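Local structure of FKBP-type peptidyl-prolyl cis-trans isomerase FkpA (Escherichia coli, 1Q6I) at residues I194-A199 with N211-F216. The protein catalyses the cis-trans isomerization of peptidyl-proline bonds, accelerating protein folding in the periplasm of Escherichia coli, and also acts as a folding chaperone. Residues are numbered along the deposited sequence; the frame is centred on the assembly and turned at random.
Sequences IPPELA and NSTLVF. With FK5 (8-deethyl-8-[but-3-enyl]-ascomycin), chain C.
Ile194 and Leu214 pair through two backbone hydrogen bonds, the last antiparallel pair between strands 189-194 and 214-223 in the curved sheet of the FKBP fold. Ile194 N reaches Leu214 O at 2.7 Å, almost straight at the hydrogen (178°); the return bond, Leu214 N to Ile194 O, is 2.8 Å and more bent. Ile194 O also receives a CH...O contact from Thr213 CA at 3.3 Å. Beyond this pair, 194-199 turns into the short 3-10 segment 196-198, and Pro196 packs on the backbone of Asn211 and Ser212: its CG lies 3.5 Å from Asn211 O, while its CD meets the side-chain OG1 of Thr213, a hydroxyl hydrogen-bonded to Arg107 of helix 70-111. Ala199 CB rests against Leu214 CD1 at 3.9 Å. With CG1 beside the backbone N (chi1 -50°) and the chain then extended, Ile194 sends CD1 obliquely to the Phe216 ring, 3.6 Å from CD2. That ring, also met edge-to-face by Trp177, borders the pocket that holds the FK506-type macrolide FK5, to which Tyr200, Ile174 and Asp157 hydrogen-bond. FK5 O4 lies in the ring plane at its edge, 3.6 Å from Phe216 CE1.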
loop_
_atom_site.group_PDB
_atom_site.type_symbol
_atom_site.label_atom_id
_atom_site.label_comp_id
_atom_site.label_asym_id
_atom_site.label_seq_id
_atom_site.Cartn_x
_atom_site.Cartn_y
_atom_site.Cartn_z
ATOM N N ILE A 194 32.396 12.636 -15.832
ATOM C CA ILE A 194 32.624 11.547 -14.897
ATOM C C ILE A 194 31.978 10.253 -15.315
ATOM O O ILE A 194 30.764 10.184 -15.485
ATOM C CB ILE A 194 32.120 11.967 -13.496
ATOM C CG1 ILE A 194 32.663 13.348 -13.090
ATOM C CG2 ILE A 194 32.501 10.939 -12.435
ATOM C CD1 ILE A 194 32.080 13.905 -11.710
ATOM N N PRO A 195 32.805 9.224 -15.485
ATOM C CA PRO A 195 32.322 7.870 -15.737
ATOM C C PRO A 195 31.487 7.348 -14.578
ATOM O O PRO A 195 31.753 7.710 -13.424
ATOM C CB PRO A 195 33.592 7.013 -15.811
ATOM C CG PRO A 195 34.711 7.899 -15.834
ATOM C CD PRO A 195 34.271 9.296 -15.462
ATOM N N PRO A 196 30.507 6.504 -14.890
ATOM C CA PRO A 196 29.614 5.934 -13.870
ATOM C C PRO A 196 30.343 5.303 -12.731
ATOM O O PRO A 196 29.856 5.371 -11.616
ATOM C CB PRO A 196 28.834 4.834 -14.626
ATOM C CG PRO A 196 29.279 4.855 -16.057
ATOM C CD PRO A 196 30.169 6.053 -16.249
ATOM N N GLU A 197 31.496 4.691 -12.981
ATOM C CA GLU A 197 32.181 4.011 -11.888
ATOM C C GLU A 197 32.818 4.974 -10.915
ATOM O O GLU A 197 33.252 4.555 -9.864
ATOM C CB GLU A 197 33.212 2.988 -12.377
ATOM C CG GLU A 197 33.846 3.332 -13.705
ATOM C CD GLU A 197 32.926 3.024 -14.895
ATOM O OE1 GLU A 197 32.418 1.875 -14.993
ATOM O OE2 GLU A 197 32.718 3.938 -15.721
ATOM N N LEU A 198 32.934 6.245 -11.283
ATOM C CA LEU A 198 33.410 7.245 -10.344
ATOM C C LEU A 198 32.206 8.074 -9.875
ATOM O O LEU A 198 32.357 9.065 -9.169
ATOM C CB LEU A 198 34.494 8.155 -10.968
ATOM C CG LEU A 198 35.754 7.409 -11.468
ATOM C CD1 LEU A 198 36.748 8.375 -12.114
ATOM C CD2 LEU A 198 36.453 6.560 -10.387
ATOM N N ALA A 199 31.017 7.625 -10.246
ATOM C CA ALA A 199 29.775 8.289 -9.889
ATOM C C ALA A 199 28.757 7.366 -9.204
ATOM O O ALA A 199 29.038 6.856 -8.124
ATOM C CB ALA A 199 29.193 8.995 -11.119
ATOM N N ASN A 211 24.420 3.397 -14.956
ATOM C CA ASN A 211 25.660 3.638 -15.668
ATOM C C ASN A 211 25.667 4.948 -16.431
ATOM O O ASN A 211 26.094 5.011 -17.570
ATOM C CB ASN A 211 25.942 2.492 -16.615
ATOM C CG ASN A 211 26.522 1.311 -15.917
ATOM O OD1 ASN A 211 27.067 1.445 -14.829
ATOM N ND2 ASN A 211 26.435 0.148 -16.541
ATOM N N SER A 212 25.191 6.004 -15.813
ATOM C CA SER A 212 25.203 7.280 -16.495
ATOM C C SER A 212 26.533 8.023 -16.367
ATOM O O SER A 212 27.112 8.122 -15.285
ATOM C CB SER A 212 24.073 8.152 -15.984
ATOM O OG SER A 212 22.838 7.645 -16.459
ATOM N N THR A 213 27.041 8.525 -17.487
ATOM C CA THR A 213 28.204 9.397 -17.414
ATOM C C THR A 213 27.671 10.790 -17.014
ATOM O O THR A 213 26.688 11.259 -17.598
ATOM C CB THR A 213 28.958 9.447 -18.752
ATOM O OG1 THR A 213 29.784 8.271 -18.910
ATOM C CG2 THR A 213 29.964 10.661 -18.761
ATOM N N LEU A 214 28.320 11.476 -16.056
ATOM C CA LEU A 214 27.816 12.794 -15.670
ATOM C C LEU A 214 28.745 13.911 -16.108
ATOM O O LEU A 214 29.944 13.787 -16.006
ATOM C CB LEU A 214 27.591 12.881 -14.163
ATOM C CG LEU A 214 26.910 11.687 -13.509
ATOM C CD1 LEU A 214 26.790 11.989 -12.021
ATOM C CD2 LEU A 214 25.515 11.364 -14.143
ATOM N N VAL A 215 28.153 15.022 -16.534
ATOM C CA VAL A 215 28.870 16.201 -16.948
ATOM C C VAL A 215 28.627 17.307 -15.903
ATOM O O VAL A 215 27.503 17.784 -15.729
ATOM C CB VAL A 215 28.317 16.696 -18.308
ATOM C CG1 VAL A 215 28.978 18.003 -18.784
ATOM C CG2 VAL A 215 28.449 15.629 -19.385
ATOM N N PHE A 216 29.661 17.742 -15.203
ATOM C CA PHE A 216 29.472 18.831 -14.258
ATOM C C PHE A 216 30.274 20.077 -14.656
ATOM O O PHE A 216 31.480 19.983 -14.961
ATOM C CB PHE A 216 29.952 18.382 -12.891
ATOM C CG PHE A 216 29.016 17.453 -12.187
ATOM C CD1 PHE A 216 27.945 17.943 -11.487
ATOM C CD2 PHE A 216 29.236 16.101 -12.192
ATOM C CE1 PHE A 216 27.101 17.111 -10.838
ATOM C CE2 PHE A 216 28.398 15.275 -11.552
ATOM C CZ PHE A 216 27.332 15.773 -10.860
HETATM C C1 FK5 C . 27.693 14.282 -4.652
HETATM C C2 FK5 C . 27.665 15.019 -5.969
HETATM C C3 FK5 C . 28.779 15.883 -6.515
HETATM C C4 FK5 C . 28.764 17.101 -5.631
HETATM C C5 FK5 C . 27.457 17.888 -5.806
HETATM C C6 FK5 C . 26.201 17.015 -5.687
HETATM C C8 FK5 C . 25.599 15.152 -7.173
HETATM C C9 FK5 C . 24.427 15.765 -7.520
HETATM C C10 FK5 C . 23.131 15.356 -6.875
HETATM C C11 FK5 C . 22.856 13.848 -6.797
HETATM C C12 FK5 C . 21.644 13.543 -5.906
HETATM C C13 FK5 C . 21.700 14.309 -4.594
HETATM C C14 FK5 C . 21.961 15.773 -4.860
HETATM C C15 FK5 C . 22.059 16.613 -3.586
HETATM C C16 FK5 C . 20.758 17.305 -3.244
HETATM C C17 FK5 C . 19.977 16.721 -2.074
HETATM C C18 FK5 C . 20.789 15.747 -1.200
HETATM C C19 FK5 C . 21.332 16.352 0.090
HETATM C C20 FK5 C . 21.601 15.451 1.219
HETATM C C21 FK5 C . 22.826 15.613 2.069
HETATM C C22 FK5 C . 24.024 14.877 1.508
HETATM C C23 FK5 C . 24.898 15.520 0.470
HETATM C C24 FK5 C . 25.925 14.532 -0.094
HETATM C C25 FK5 C . 26.126 14.963 -1.532
HETATM C C26 FK5 C . 26.893 14.052 -2.489
HETATM C C27 FK5 C . 26.343 12.707 -2.294
HETATM C C28 FK5 C . 27.215 11.748 -1.656
HETATM C C29 FK5 C . 26.872 10.309 -1.584
HETATM C C30 FK5 C . 27.649 9.540 -2.643
HETATM C C31 FK5 C . 27.469 8.030 -2.465
HETATM C C32 FK5 C . 27.887 7.681 -1.062
HETATM C C33 FK5 C . 27.016 8.397 -0.048
HETATM C C34 FK5 C . 27.270 9.878 -0.188
HETATM C C35 FK5 C . 22.639 13.233 -8.161
HETATM C C36 FK5 C . 18.723 16.090 -2.672
HETATM C C37 FK5 C . 21.629 17.814 0.250
HETATM C C38 FK5 C . 22.462 15.155 3.480
HETATM C C39 FK5 C . 22.720 16.284 4.456
HETATM C C40 FK5 C . 21.738 16.581 5.507
HETATM C C41 FK5 C . 26.898 16.255 -1.450
HETATM C C42 FK5 C . 24.956 12.403 -2.767
HETATM C C43 FK5 C . 20.058 12.934 -3.532
HETATM C C44 FK5 C . 23.016 18.703 -2.932
HETATM C C45 FK5 C . 27.660 6.694 -4.444
HETATM N N7 FK5 C . 26.438 15.696 -6.326
HETATM O O1 FK5 C . 26.739 14.466 -3.867
HETATM O O2 FK5 C . 28.792 13.502 -4.271
HETATM O O3 FK5 C . 25.872 13.921 -7.723
HETATM O O4 FK5 C . 24.419 16.804 -8.455
HETATM O O5 FK5 C . 23.199 15.841 -5.540
HETATM O O6 FK5 C . 22.138 16.004 -7.713
HETATM O O7 FK5 C . 20.495 14.233 -3.876
HETATM O O8 FK5 C . 23.022 17.606 -3.813
HETATM O O9 FK5 C . 24.404 13.600 1.916
HETATM O O10 FK5 C . 27.156 14.616 0.572
HETATM O O11 FK5 C . 28.301 7.315 -3.349
HETATM O O12 FK5 C . 27.821 6.303 -0.850
#